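Local coordinates for extracellular solute-binding protein family 1 (Kribbella flavida, PDB 5IXP) that probably captures a solute outside the cell and delivers it to an ABC transporter for import, at residues Asn176-Ala181 and Asn194-Arg199; Asn360-Glu365 and Lys382-Glu387; Lys139-Trp144 and Ala260-Gly265; Ser146-Gly151 and Ala162-Ala167. All blocks are in the same frame, centred on the assembly; numbering follows the deposited sequence.

Overall arrangement
From the N terminus, the chain first lays down strands 2-8, 28-34 and 58-62 and then strand 108-121 of a solute-binding-protein fold; all four contacts come later. Residues 139-144 open interaction 3, the widest closure, whose partner 260-265 arrives 116 residues on. Inside that loop interaction 4 closes first, folding 162-167 back on helix 144-157, and interaction 1 follows, joining the chain after helix 167-175 to the start of helix 195-209. Interaction 2 comes last, pairing helices 356-371 and 377-392 near the C terminus. Nothing crosses. Gln-177 links interaction 1 to interaction 3, Leu-197 meets Phe-363 of interaction 2, and Phe-141 packs against Trp-163 and Tyr-147 of interaction 4.

Interaction 1: Asn176-Ala181 and Asn194-Arg199; sequences NQLIQA and NELLKR
Asn-194 reaches across with its ND2 and grips two successive backbone carbonyls, those of Gln-180 and Ala-181. The bond to Ala-181 O, 3.0 Å from Asn-194 ND2, lies in the carbonyl plane on a lone pair and is fairly straight at 159°. Gln-180 O, also 3.0 Å from Asn-194 ND2, is met from above its carbonyl plane, and that bond is more bent. Both oxygens lie close to the amide plane of Asn-194, so the pair fixes the rotation of the amide. Over it passes the Gln-180 side chain, whose CG comes within 3.5 Å of Asn-194 ND2, the two amide planes standing nearly perpendicular.

On the other end of the same amide, OD1 accepts weak bonds from Leu-196 N and Leu-197 N: Asn-194 is the N-cap of helix 195-209. Beside this polar grip, Leu-178 splits its two methyls, CD2 to Leu-196 CD1 and CD1 to Leu-197 CD1, each pair 4.1 Å apart. The contact thus fastens the chain leaving helix 167-175 to the first turn of helix 195-209, while Leu-197 also packs on Trp-171 and Arg-175 of helix 167-175.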
loop_
_atom_site.group_PDB
_atom_site.type_symbol
_atom_site.label_atom_id
_atom_site.label_comp_id
_atom_site.label_asym_id
_atom_site.label_seq_id
_atom_site.Cartn_x
_atom_site.Cartn_y
_atom_site.Cartn_z
ATOM N N ASN A 176 -8.799 2.572 -4.997
ATOM C CA ASN A 176 -8.330 1.198 -4.930
ATOM C C ASN A 176 -9.371 0.242 -4.373
ATOM O O ASN A 176 -9.167 -0.973 -4.460
ATOM C CB ASN A 176 -7.044 1.130 -4.113
ATOM C CG ASN A 176 -5.849 1.546 -4.924
ATOM O OD1 ASN A 176 -5.467 0.856 -5.864
ATOM N ND2 ASN A 176 -5.269 2.688 -4.593
ATOM N N GLN A 177 -10.477 0.751 -3.830
ATOM C CA GLN A 177 -11.570 -0.099 -3.377
ATOM C C GLN A 177 -12.561 -0.453 -4.470
ATOM O O GLN A 177 -13.335 -1.400 -4.291
ATOM C CB GLN A 177 -12.356 0.577 -2.260
ATOM C CG GLN A 177 -11.595 0.769 -0.991
ATOM C CD GLN A 177 -12.457 1.430 0.057
ATOM O OE1 GLN A 177 -13.281 2.284 -0.260
ATOM N NE2 GLN A 177 -12.296 1.023 1.302
ATOM N N LEU A 178 -12.600 0.305 -5.560
ATOM C CA LEU A 178 -13.571 0.041 -6.613
ATOM C C LEU A 178 -13.360 -1.350 -7.186
ATOM O O LEU A 178 -12.240 -1.868 -7.209
ATOM C CB LEU A 178 -13.451 1.079 -7.729
ATOM C CG LEU A 178 -13.595 2.523 -7.260
ATOM C CD1 LEU A 178 -13.312 3.483 -8.407
ATOM C CD2 LEU A 178 -14.994 2.742 -6.700
ATOM N N ILE A 179 -14.460 -1.958 -7.644
ATOM C CA ILE A 179 -14.370 -3.244 -8.326
ATOM C C ILE A 179 -13.633 -3.093 -9.649
ATOM O O ILE A 179 -12.855 -3.965 -10.046
ATOM C CB ILE A 179 -15.771 -3.849 -8.525
ATOM C CG1 ILE A 179 -16.323 -4.371 -7.204
ATOM C CG2 ILE A 179 -15.730 -4.978 -9.543
ATOM C CD1 ILE A 179 -17.609 -5.160 -7.376
ATOM N N GLN A 180 -13.860 -1.991 -10.354
ATOM C CA GLN A 180 -13.024 -1.679 -11.497
ATOM C C GLN A 180 -12.678 -0.202 -11.467
ATOM O O GLN A 180 -13.459 0.634 -11.004
ATOM C CB GLN A 180 -13.692 -2.044 -12.828
ATOM C CG GLN A 180 -14.740 -1.077 -13.275
ATOM C CD GLN A 180 -15.478 -1.587 -14.477
ATOM O OE1 GLN A 180 -15.435 -2.781 -14.781
ATOM N NE2 GLN A 180 -16.168 -0.691 -15.174
ATOM N N ALA A 181 -11.481 0.104 -11.941
ATOM C CA ALA A 181 -11.058 1.492 -12.013
ATOM C C ALA A 181 -10.797 1.836 -13.470
ATOM O O ALA A 181 -11.654 2.407 -14.146
ATOM C CB ALA A 181 -9.817 1.733 -11.145
ATOM N N ASN A 194 -16.483 4.679 -16.978
ATOM C CA ASN A 194 -16.700 4.218 -15.608
ATOM C C ASN A 194 -17.299 5.369 -14.806
ATOM O O ASN A 194 -16.571 6.255 -14.347
ATOM C CB ASN A 194 -15.384 3.741 -15.009
ATOM C CG ASN A 194 -15.555 3.082 -13.652
ATOM O OD1 ASN A 194 -16.621 3.159 -13.029
ATOM N ND2 ASN A 194 -14.490 2.438 -13.179
ATOM N N GLU A 195 -18.625 5.354 -14.627
ATOM C CA GLU A 195 -19.262 6.445 -13.892
ATOM C C GLU A 195 -18.892 6.412 -12.413
ATOM O O GLU A 195 -18.858 7.461 -11.764
ATOM C CB GLU A 195 -20.789 6.416 -14.066
ATOM C CG GLU A 195 -21.476 7.709 -13.564
ATOM C CD GLU A 195 -23.008 7.720 -13.695
ATOM O OE1 GLU A 195 -23.575 6.823 -14.360
ATOM O OE2 GLU A 195 -23.647 8.639 -13.122
ATOM N N LEU A 196 -18.593 5.232 -11.862
ATOM C CA LEU A 196 -18.194 5.178 -10.459
ATOM C C LEU A 196 -16.886 5.919 -10.227
ATOM O O LEU A 196 -16.692 6.531 -9.170
ATOM C CB LEU A 196 -18.071 3.732 -9.993
ATOM C CG LEU A 196 -19.016 3.401 -8.846
ATOM C CD1 LEU A 196 -18.689 2.046 -8.296
ATOM C CD2 LEU A 196 -18.944 4.457 -7.758
ATOM N N LEU A 197 -15.986 5.880 -11.204
ATOM C CA LEU A 197 -14.758 6.660 -11.128
ATOM C C LEU A 197 -15.061 8.158 -11.070
ATOM O O LEU A 197 -14.497 8.889 -10.245
ATOM C CB LEU A 197 -13.890 6.322 -12.333
ATOM C CG LEU A 197 -12.414 6.655 -12.350
ATOM C CD1 LEU A 197 -11.684 5.893 -11.239
ATOM C CD2 LEU A 197 -11.868 6.283 -13.731
ATOM N N LYS A 198 -15.953 8.635 -11.943
ATOM C CA LYS A 198 -16.338 10.045 -11.902
ATOM C C LYS A 198 -17.058 10.379 -10.599
ATOM O O LYS A 198 -16.881 11.469 -10.045
ATOM C CB LYS A 198 -17.210 10.396 -13.113
ATOM C CG LYS A 198 -17.642 11.888 -13.214
ATOM C CD LYS A 198 -16.446 12.843 -13.065
ATOM C CE LYS A 198 -16.678 14.213 -13.732
ATOM N NZ LYS A 198 -17.816 15.003 -13.169
ATOM N N ARG A 199 -17.861 9.448 -10.076
ATOM C CA ARG A 199 -18.537 9.736 -8.816
ATOM C C ARG A 199 -17.537 9.880 -7.675
ATOM O O ARG A 199 -17.713 10.729 -6.790
ATOM C CB ARG A 199 -19.581 8.663 -8.508
ATOM C CG ARG A 199 -20.900 8.955 -9.200
ATOM C CD ARG A 199 -22.048 8.128 -8.668
ATOM N NE ARG A 199 -23.235 8.309 -9.491
ATOM C CZ ARG A 199 -24.445 7.885 -9.149
ATOM N NH1 ARG A 199 -24.624 7.259 -7.991
ATOM N NH2 ARG A 199 -25.478 8.089 -9.959
#

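Interaction 2: Asn360-Glu365 and Lys382-Glu387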
loop_
_atom_site.group_PDB
_atom_site.type_symbol
_atom_site.label_atom_id
_atom_site.label_comp_id
_atom_site.label_asym_id
_atom_site.label_seq_id
_atom_site.Cartn_x
_atom_site.Cartn_y
_atom_site.Cartn_z
ATOM N N ASN A 360 -3.130 6.208 -13.747
ATOM C CA ASN A 360 -3.443 6.804 -12.456
ATOM C C ASN A 360 -2.703 8.119 -12.252
ATOM O O ASN A 360 -3.243 9.043 -11.635
ATOM C CB ASN A 360 -3.115 5.835 -11.324
ATOM C CG ASN A 360 -3.658 6.315 -10.004
ATOM O OD1 ASN A 360 -4.857 6.545 -9.881
ATOM N ND2 ASN A 360 -2.782 6.478 -9.008
ATOM N N GLN A 361 -1.481 8.224 -12.782
ATOM C CA GLN A 361 -0.688 9.437 -12.610
ATOM C C GLN A 361 -1.372 10.647 -13.236
ATOM O O GLN A 361 -1.332 11.750 -12.677
ATOM C CB GLN A 361 0.706 9.229 -13.208
ATOM C CG GLN A 361 1.678 10.362 -12.938
ATOM C CD GLN A 361 3.076 10.088 -13.471
ATOM O OE1 GLN A 361 3.624 8.995 -13.299
ATOM N NE2 GLN A 361 3.659 11.083 -14.127
ATOM N N VAL A 362 -2.008 10.472 -14.397
ATOM C CA VAL A 362 -2.664 11.618 -15.024
ATOM C C VAL A 362 -3.891 12.027 -14.214
ATOM O O VAL A 362 -4.186 13.221 -14.082
ATOM C CB VAL A 362 -2.996 11.361 -16.511
ATOM C CG1 VAL A 362 -1.891 10.572 -17.200
ATOM C CG2 VAL A 362 -4.354 10.715 -16.703
ATOM N N PHE A 363 -4.601 11.057 -13.617
ATOM C CA PHE A 363 -5.754 11.408 -12.794
ATOM C C PHE A 363 -5.327 12.111 -11.512
ATOM O O PHE A 363 -5.965 13.085 -11.091
ATOM C CB PHE A 363 -6.593 10.170 -12.471
ATOM C CG PHE A 363 -7.518 9.761 -13.581
ATOM C CD1 PHE A 363 -8.761 10.366 -13.723
ATOM C CD2 PHE A 363 -7.143 8.784 -14.492
ATOM C CE1 PHE A 363 -9.618 10.001 -14.743
ATOM C CE2 PHE A 363 -7.994 8.409 -15.519
ATOM C CZ PHE A 363 -9.238 9.020 -15.644
ATOM N N THR A 364 -4.252 11.643 -10.873
ATOM C CA THR A 364 -3.853 12.277 -9.622
ATOM C C THR A 364 -3.230 13.644 -9.869
ATOM O O THR A 364 -3.410 14.558 -9.053
ATOM C CB THR A 364 -2.893 11.384 -8.825
ATOM O OG1 THR A 364 -1.723 11.086 -9.598
ATOM C CG2 THR A 364 -3.583 10.084 -8.417
ATOM N N GLU A 365 -2.509 13.813 -10.985
ATOM C CA GLU A 365 -2.018 15.144 -11.331
ATOM C C GLU A 365 -3.183 16.101 -11.525
ATOM O O GLU A 365 -3.156 17.235 -11.030
ATOM C CB GLU A 365 -1.146 15.095 -12.594
ATOM C CG GLU A 365 0.229 14.463 -12.359
ATOM C CD GLU A 365 1.042 14.277 -13.628
ATOM O OE1 GLU A 365 0.544 14.612 -14.723
ATOM O OE2 GLU A 365 2.189 13.786 -13.528
ATOM N N LYS A 382 -11.666 16.667 -17.825
ATOM C CA LYS A 382 -11.517 16.483 -19.263
ATOM C C LYS A 382 -10.056 16.271 -19.630
ATOM O O LYS A 382 -9.739 15.414 -20.462
ATOM C CB LYS A 382 -12.095 17.675 -20.027
ATOM C CG LYS A 382 -13.578 17.881 -19.827
ATOM C CD LYS A 382 -14.066 19.086 -20.643
ATOM C CE LYS A 382 -15.561 19.315 -20.487
ATOM N NZ LYS A 382 -16.365 18.196 -21.062
ATOM N N GLN A 383 -9.149 17.033 -19.012
ATOM C CA GLN A 383 -7.732 16.859 -19.318
ATOM C C GLN A 383 -7.245 15.482 -18.890
ATOM O O GLN A 383 -6.489 14.835 -19.624
ATOM C CB GLN A 383 -6.886 17.949 -18.654
ATOM C CG GLN A 383 -5.391 17.751 -18.880
ATOM C CD GLN A 383 -4.560 18.931 -18.419
ATOM O OE1 GLN A 383 -5.099 19.958 -18.012
ATOM N NE2 GLN A 383 -3.234 18.792 -18.490
ATOM N N ALA A 384 -7.671 15.012 -17.711
ATOM C CA ALA A 384 -7.281 13.672 -17.279
ATOM C C ALA A 384 -7.757 12.618 -18.273
ATOM O O ALA A 384 -7.002 11.706 -18.629
ATOM C CB ALA A 384 -7.823 13.381 -15.876
ATOM N N LEU A 385 -8.998 12.740 -18.759
ATOM C CA LEU A 385 -9.499 11.755 -19.716
ATOM C C LEU A 385 -8.673 11.760 -20.994
ATOM O O LEU A 385 -8.314 10.692 -21.506
ATOM C CB LEU A 385 -10.977 11.998 -20.034
ATOM C CG LEU A 385 -11.986 11.691 -18.922
ATOM C CD1 LEU A 385 -13.411 11.780 -19.431
ATOM C CD2 LEU A 385 -11.743 10.329 -18.297
ATOM N N ARG A 386 -8.359 12.952 -21.524
ATOM C CA ARG A 386 -7.512 13.037 -22.714
ATOM C C ARG A 386 -6.166 12.370 -22.481
ATOM O O ARG A 386 -5.700 11.576 -23.307
ATOM C CB ARG A 386 -7.289 14.495 -23.123
ATOM C CG ARG A 386 -8.445 15.161 -23.823
ATOM C CD ARG A 386 -7.993 16.461 -24.518
ATOM N NE ARG A 386 -7.268 17.364 -23.622
ATOM C CZ ARG A 386 -7.859 18.230 -22.802
ATOM N NH1 ARG A 386 -9.185 18.296 -22.753
ATOM N NH2 ARG A 386 -7.131 19.023 -22.023
ATOM N N GLU A 387 -5.514 12.703 -21.367
ATOM C CA GLU A 387 -4.179 12.184 -21.111
ATOM C C GLU A 387 -4.204 10.700 -20.785
ATOM O O GLU A 387 -3.271 9.975 -21.152
ATOM C CB GLU A 387 -3.530 12.988 -19.991
ATOM C CG GLU A 387 -3.395 14.457 -20.369
ATOM C CD GLU A 387 -2.688 15.285 -19.326
ATOM O OE1 GLU A 387 -2.511 14.808 -18.187
ATOM O OE2 GLU A 387 -2.306 16.424 -19.651
HETATM O O HOH W 1 -4.063 15.316 -16.053
HETATM O O HOH W 2 -1.121 16.261 -16.221
#
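Val-362 and Glu-387 lie alongside each other, pointing opposite ways, where two helices run side by side. From the Val-362 end, CB sits 3.9 Å from Glu-387 CB, and CG1 lies against that same methylene. CG2, placed between its own backbone N and carbonyl carbon, turns toward the other backbone and stops 3.4 Å from Ala-384 O.

One residue along, Phe-363 lays a ring face against Ala-384: the methyl CB stands 4.2 Å from the ring centroid, 27° off the normal, a CH-pi contact. Leu-385 CD2 approaches the far end of the ring obliquely, 3.9 Å from Phe-363 CZ. The segments belong to the antiparallel helices 356-371 and 377-392; here the axes of 360-365 and 382-387 approach to 8.6 Å, with N-to-C directions 165° apart, and the small Ala-384 allows its CA to come close to that of Phe-363. An alanine in place of Phe-363 is likely to open a gap over the Ala-384 methyl and leave Leu-385 CD2 without its aromatic partner. Tyr-182 also meets the Phe-363 ring, at a shallow angle between the planes.

Along one margin the link becomes polar. Glu-387 OE1 is 2.7 Å from water 1, which also reaches Val-362 O, and a second water lies between OE1 and Glu-365 OE1; these waters probably ease the nearness of two like charges. The other oxygen, Glu-387 OE2, accepts a nearly straight bond of 2.8 Å from Gln-383 NE2, coming from above the carboxylate plane.

Interaction 3: Lys139-Trp144 and Ala260-Gly265; sequences KLFPDW and ADVFPG
Two loops of the solute-binding fold meet here, one leading into helix 144-157 and the other running between strands 257-260 and 269-276, and Trp-144 faces Pro-264 at their junction. Pro-264 CB sits over the six-membered ring of the indole, 3.6 Å from its centroid and 16° off the normal, a CH-pi contact close to the ring centre. The indole also turns an edge toward the face of Phe-263 in an offset edge-to-face pair with planes at 89°, where Trp-144 CZ2 lies 3.9 Å from Phe-263 CE2. With CG anti to the carbonyl carbon, Trp-144 swings its ring back over the proline. Its NE1 is 3.2 Å from Pro-264 O, but at a poor angle; the indole N-H is taken instead by Gln-177 OE1, whose amide NE2 in turn bonds to Pro-264 O. A leucine in place of Trp-144 would probably leave Gln-177 OE1 without its donor and strip the flat cover from Pro-264.

Farther back, Phe-141 brings CD2, at its ring edge, to Val-262 CG1, and its CB lies near Pro-264 CG. Its carbonyl receives the Pro-264 CA in a CA-H...O contact, Phe-141 O to Pro-264 CA being 3.4 Å. Water 3 lies 2.9 Å from Pro-142 O and more weakly touches Phe-263 O. The backbones are joined by Gly-265 N donating to Pro-142 O, 2.9 Å at 164°.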
loop_
_atom_site.group_PDB
_atom_site.type_symbol
_atom_site.label_atom_id
_atom_site.label_comp_id
_atom_site.label_asym_id
_atom_site.label_seq_id
_atom_site.Cartn_x
_atom_site.Cartn_y
_atom_site.Cartn_z
ATOM N N LYS A 139 -17.114 4.303 14.853
ATOM C CA LYS A 139 -18.499 4.319 14.391
ATOM C C LYS A 139 -18.804 5.488 13.467
ATOM O O LYS A 139 -19.827 5.457 12.781
ATOM C CB LYS A 139 -19.455 4.355 15.581
ATOM C CG LYS A 139 -19.278 3.214 16.565
ATOM C CD LYS A 139 -20.195 3.412 17.769
ATOM C CE LYS A 139 -19.933 2.378 18.840
ATOM N NZ LYS A 139 -20.782 2.623 20.041
ATOM N N LEU A 140 -17.948 6.509 13.425
ATOM C CA LEU A 140 -18.181 7.653 12.550
ATOM C C LEU A 140 -17.922 7.352 11.079
ATOM O O LEU A 140 -18.484 8.037 10.216
ATOM C CB LEU A 140 -17.285 8.821 12.949
ATOM C CG LEU A 140 -17.499 9.546 14.262
ATOM C CD1 LEU A 140 -16.406 10.599 14.404
ATOM C CD2 LEU A 140 -18.870 10.181 14.269
ATOM N N PHE A 141 -17.076 6.373 10.769
ATOM C CA PHE A 141 -16.530 6.261 9.414
ATOM C C PHE A 141 -16.831 4.955 8.689
ATOM O O PHE A 141 -15.915 4.396 8.077
ATOM C CB PHE A 141 -15.003 6.383 9.439
ATOM C CG PHE A 141 -14.496 7.579 10.166
ATOM C CD1 PHE A 141 -15.160 8.793 10.083
ATOM C CD2 PHE A 141 -13.344 7.490 10.938
ATOM C CE1 PHE A 141 -14.686 9.901 10.762
ATOM C CE2 PHE A 141 -12.864 8.596 11.611
ATOM C CZ PHE A 141 -13.543 9.805 11.527
ATOM N N PRO A 142 -18.060 4.433 8.691
ATOM C CA PRO A 142 -18.270 3.154 7.990
ATOM C C PRO A 142 -18.073 3.265 6.484
ATOM O O PRO A 142 -17.652 2.289 5.846
ATOM C CB PRO A 142 -19.714 2.783 8.359
ATOM C CG PRO A 142 -20.380 4.082 8.586
ATOM C CD PRO A 142 -19.322 4.948 9.258
ATOM N N ASP A 143 -18.321 4.438 5.907
ATOM C CA ASP A 143 -18.224 4.635 4.471
ATOM C C ASP A 143 -17.706 6.042 4.205
ATOM O O ASP A 143 -17.615 6.877 5.111
ATOM C CB ASP A 143 -19.571 4.401 3.786
ATOM C CG ASP A 143 -20.700 5.138 4.460
ATOM O OD1 ASP A 143 -20.585 6.350 4.690
ATOM O OD2 ASP A 143 -21.719 4.498 4.768
ATOM N N TRP A 144 -17.373 6.308 2.939
ATOM C CA TRP A 144 -16.743 7.585 2.618
ATOM C C TRP A 144 -17.716 8.743 2.784
ATOM O O TRP A 144 -17.325 9.835 3.213
ATOM C CB TRP A 144 -16.153 7.539 1.204
ATOM C CG TRP A 144 -14.969 6.624 1.168
ATOM C CD1 TRP A 144 -14.915 5.351 0.660
ATOM C CD2 TRP A 144 -13.682 6.888 1.731
ATOM N NE1 TRP A 144 -13.661 4.820 0.856
ATOM C CE2 TRP A 144 -12.887 5.740 1.516
ATOM C CE3 TRP A 144 -13.123 7.987 2.398
ATOM C CZ2 TRP A 144 -11.552 5.664 1.939
ATOM C CZ3 TRP A 144 -11.805 7.912 2.822
ATOM C CH2 TRP A 144 -11.029 6.761 2.588
ATOM N N ALA A 260 -8.113 4.476 14.867
ATOM C CA ALA A 260 -9.424 3.856 14.962
ATOM C C ALA A 260 -9.467 2.597 14.102
ATOM O O ALA A 260 -8.964 2.586 12.976
ATOM C CB ALA A 260 -10.520 4.833 14.524
ATOM N N ASP A 261 -10.081 1.540 14.638
ATOM C CA ASP A 261 -10.146 0.241 13.971
ATOM C C ASP A 261 -11.292 0.255 12.961
ATOM O O ASP A 261 -12.357 -0.334 13.164
ATOM C CB ASP A 261 -10.328 -0.861 15.008
ATOM C CG ASP A 261 -10.260 -2.264 14.410
ATOM O OD1 ASP A 261 -10.084 -2.416 13.181
ATOM O OD2 ASP A 261 -10.396 -3.227 15.184
ATOM N N VAL A 262 -11.053 0.949 11.847
ATOM C CA VAL A 262 -12.091 1.188 10.849
ATOM C C VAL A 262 -11.399 1.613 9.571
ATOM O O VAL A 262 -10.288 2.154 9.601
ATOM C CB VAL A 262 -13.103 2.266 11.325
ATOM C CG1 VAL A 262 -12.435 3.639 11.362
ATOM C CG2 VAL A 262 -14.335 2.316 10.421
ATOM N N PHE A 263 -12.056 1.362 8.437
ATOM C CA PHE A 263 -11.622 1.988 7.207
ATOM C C PHE A 263 -12.888 2.221 6.392
ATOM O O PHE A 263 -13.673 1.277 6.207
ATOM C CB PHE A 263 -10.612 1.162 6.403
ATOM C CG PHE A 263 -9.887 1.970 5.371
ATOM C CD1 PHE A 263 -8.923 2.897 5.759
ATOM C CD2 PHE A 263 -10.173 1.828 4.024
ATOM C CE1 PHE A 263 -8.250 3.660 4.823
ATOM C CE2 PHE A 263 -9.499 2.596 3.072
ATOM C CZ PHE A 263 -8.538 3.510 3.478
ATOM N N PRO A 264 -13.126 3.441 5.920
ATOM C CA PRO A 264 -14.355 3.706 5.166
ATOM C C PRO A 264 -14.445 2.791 3.955
ATOM O O PRO A 264 -13.477 2.627 3.209
ATOM C CB PRO A 264 -14.215 5.181 4.762
ATOM C CG PRO A 264 -13.231 5.759 5.740
ATOM C CD PRO A 264 -12.263 4.629 6.012
ATOM N N GLY A 265 -15.616 2.173 3.778
ATOM C CA GLY A 265 -15.824 1.230 2.703
ATOM C C GLY A 265 -15.468 -0.198 3.040
ATOM O O GLY A 265 -15.697 -1.085 2.213
HETATM O O HOH W 3 -16.572 0.039 7.267
#

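Interaction 4: Ser146-Gly151 and Ala162-Ala167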
loop_
_atom_site.group_PDB
_atom_site.type_symbol
_atom_site.label_atom_id
_atom_site.label_comp_id
_atom_site.label_asym_id
_atom_site.label_seq_id
_atom_site.Cartn_x
_atom_site.Cartn_y
_atom_site.Cartn_z
ATOM N N SER A 146 -19.992 9.050 5.068
ATOM C CA SER A 146 -19.951 9.376 6.494
ATOM C C SER A 146 -18.631 10.036 6.885
ATOM O O SER A 146 -18.605 10.930 7.740
ATOM C CB SER A 146 -20.179 8.114 7.324
ATOM O OG SER A 146 -21.443 7.542 7.033
ATOM N N TYR A 147 -17.523 9.589 6.289
ATOM C CA TYR A 147 -16.229 10.217 6.551
ATOM C C TYR A 147 -16.246 11.700 6.176
ATOM O O TYR A 147 -15.817 12.559 6.959
ATOM C CB TYR A 147 -15.142 9.458 5.785
ATOM C CG TYR A 147 -13.755 10.046 5.864
ATOM C CD1 TYR A 147 -12.946 9.832 6.982
ATOM C CD2 TYR A 147 -13.246 10.791 4.812
ATOM C CE1 TYR A 147 -11.650 10.359 7.046
ATOM C CE2 TYR A 147 -11.965 11.319 4.860
ATOM C CZ TYR A 147 -11.176 11.101 5.975
ATOM O OH TYR A 147 -9.917 11.626 6.000
ATOM N N PHE A 148 -16.750 12.026 4.983
ATOM C CA PHE A 148 -16.792 13.429 4.572
ATOM C C PHE A 148 -17.826 14.220 5.369
ATOM O O PHE A 148 -17.606 15.395 5.685
ATOM C CB PHE A 148 -17.065 13.529 3.071
ATOM C CG PHE A 148 -15.953 12.947 2.217
ATOM C CD1 PHE A 148 -14.633 13.356 2.393
ATOM C CD2 PHE A 148 -16.228 11.976 1.264
ATOM C CE1 PHE A 148 -13.599 12.813 1.613
ATOM C CE2 PHE A 148 -15.207 11.423 0.486
ATOM C CZ PHE A 148 -13.888 11.842 0.654
ATOM N N ALA A 149 -18.963 13.602 5.690
ATOM C CA ALA A 149 -19.943 14.284 6.530
ATOM C C ALA A 149 -19.346 14.637 7.889
ATOM O O ALA A 149 -19.553 15.747 8.393
ATOM C CB ALA A 149 -21.192 13.416 6.695
ATOM N N ALA A 150 -18.604 13.708 8.500
ATOM C CA ALA A 150 -17.914 14.028 9.745
ATOM C C ALA A 150 -16.894 15.140 9.527
ATOM O O ALA A 150 -16.706 16.002 10.390
ATOM C CB ALA A 150 -17.235 12.780 10.316
ATOM N N GLY A 151 -16.228 15.138 8.374
ATOM C CA GLY A 151 -15.279 16.205 8.086
ATOM C C GLY A 151 -15.933 17.571 7.985
ATOM O O GLY A 151 -15.365 18.576 8.421
ATOM N N ALA A 162 -7.924 21.474 8.531
ATOM C CA ALA A 162 -8.562 20.665 7.509
ATOM C C ALA A 162 -8.831 19.267 8.059
ATOM O O ALA A 162 -8.362 18.884 9.136
ATOM C CB ALA A 162 -7.696 20.595 6.249
ATOM N N TRP A 163 -9.596 18.499 7.290
ATOM C CA TRP A 163 -9.971 17.152 7.701
ATOM C C TRP A 163 -8.889 16.138 7.342
ATOM O O TRP A 163 -8.546 15.273 8.160
ATOM C CB TRP A 163 -11.305 16.792 7.045
ATOM C CG TRP A 163 -11.964 15.509 7.490
ATOM C CD1 TRP A 163 -12.412 14.498 6.679
ATOM C CD2 TRP A 163 -12.291 15.118 8.834
ATOM N NE1 TRP A 163 -12.998 13.505 7.436
ATOM C CE2 TRP A 163 -12.940 13.863 8.759
ATOM C CE3 TRP A 163 -12.119 15.713 10.092
ATOM C CZ2 TRP A 163 -13.394 13.189 9.892
ATOM C CZ3 TRP A 163 -12.575 15.035 11.218
ATOM C CH2 TRP A 163 -13.208 13.794 11.106
ATOM N N PHE A 164 -8.336 16.231 6.132
ATOM C CA PHE A 164 -7.308 15.305 5.677
ATOM C C PHE A 164 -6.214 16.087 4.960
ATOM O O PHE A 164 -6.375 17.268 4.641
ATOM C CB PHE A 164 -7.897 14.220 4.761
ATOM C CG PHE A 164 -8.724 14.754 3.620
ATOM C CD1 PHE A 164 -8.113 15.290 2.487
ATOM C CD2 PHE A 164 -10.119 14.684 3.662
ATOM C CE1 PHE A 164 -8.874 15.774 1.425
ATOM C CE2 PHE A 164 -10.888 15.159 2.605
ATOM C CZ PHE A 164 -10.268 15.704 1.482
ATOM N N ASP A 165 -5.094 15.403 4.678
ATOM C CA ASP A 165 -3.917 16.111 4.187
ATOM C C ASP A 165 -4.024 16.490 2.707
ATOM O O ASP A 165 -3.647 17.604 2.338
ATOM C CB ASP A 165 -2.645 15.293 4.456
ATOM C CG ASP A 165 -2.683 13.899 3.838
ATOM O OD1 ASP A 165 -3.776 13.319 3.683
ATOM O OD2 ASP A 165 -1.603 13.372 3.519
ATOM N N SER A 166 -4.510 15.604 1.830
ATOM C CA SER A 166 -4.599 15.968 0.416
ATOM C C SER A 166 -5.720 15.204 -0.273
ATOM O O SER A 166 -6.090 14.097 0.134
ATOM C CB SER A 166 -3.274 15.728 -0.342
ATOM O OG SER A 166 -2.980 14.342 -0.526
ATOM N N ALA A 167 -6.258 15.817 -1.331
ATOM C CA ALA A 167 -7.249 15.139 -2.160
ATOM C C ALA A 167 -6.664 13.887 -2.803
ATOM O O ALA A 167 -7.351 12.866 -2.925
ATOM C CB ALA A 167 -7.780 16.094 -3.234
#
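Gly-151 on the helix and Trp-163 at a corner of the returning chain bring their CA atoms to 5.4 Å, close enough for backbone to meet ring. The Gly-151 CA lies over the five-membered ring of Trp-163, 3.2 Å from its centroid and 10° off the normal, a tight CH-pi contact. With no side chain, Gly-151 can come this close to the ring. Ala-150 adds its CB, 3.9 Å from Trp-163 CZ2.

Trp-163 extends with CG anti to its backbone N (chi1 -172°), which carries NE1 over the centre of the Tyr-147 ring, the two ring planes 48° apart. Trp-163 NE1 is 3.4 Å from Tyr-147 CZ and 3.0 Å from Tyr-147 O. Here helix 144-157 and the chain that leads into helix 167-175 close a buried aromatic core in the solute-binding fold, with Phe-125 and Phe-154 also meeting the Trp-163 ring.

Phe-164 fills the next position. Its CB rests 3.5 Å from Tyr-147 OH, a hydroxyl hydrogen-bonded to Thr-234 on strand 232-238, while its CE2 meets the edge of the Phe-148 ring near the plane of that ring, 3.7 Å from Phe-148 CE1.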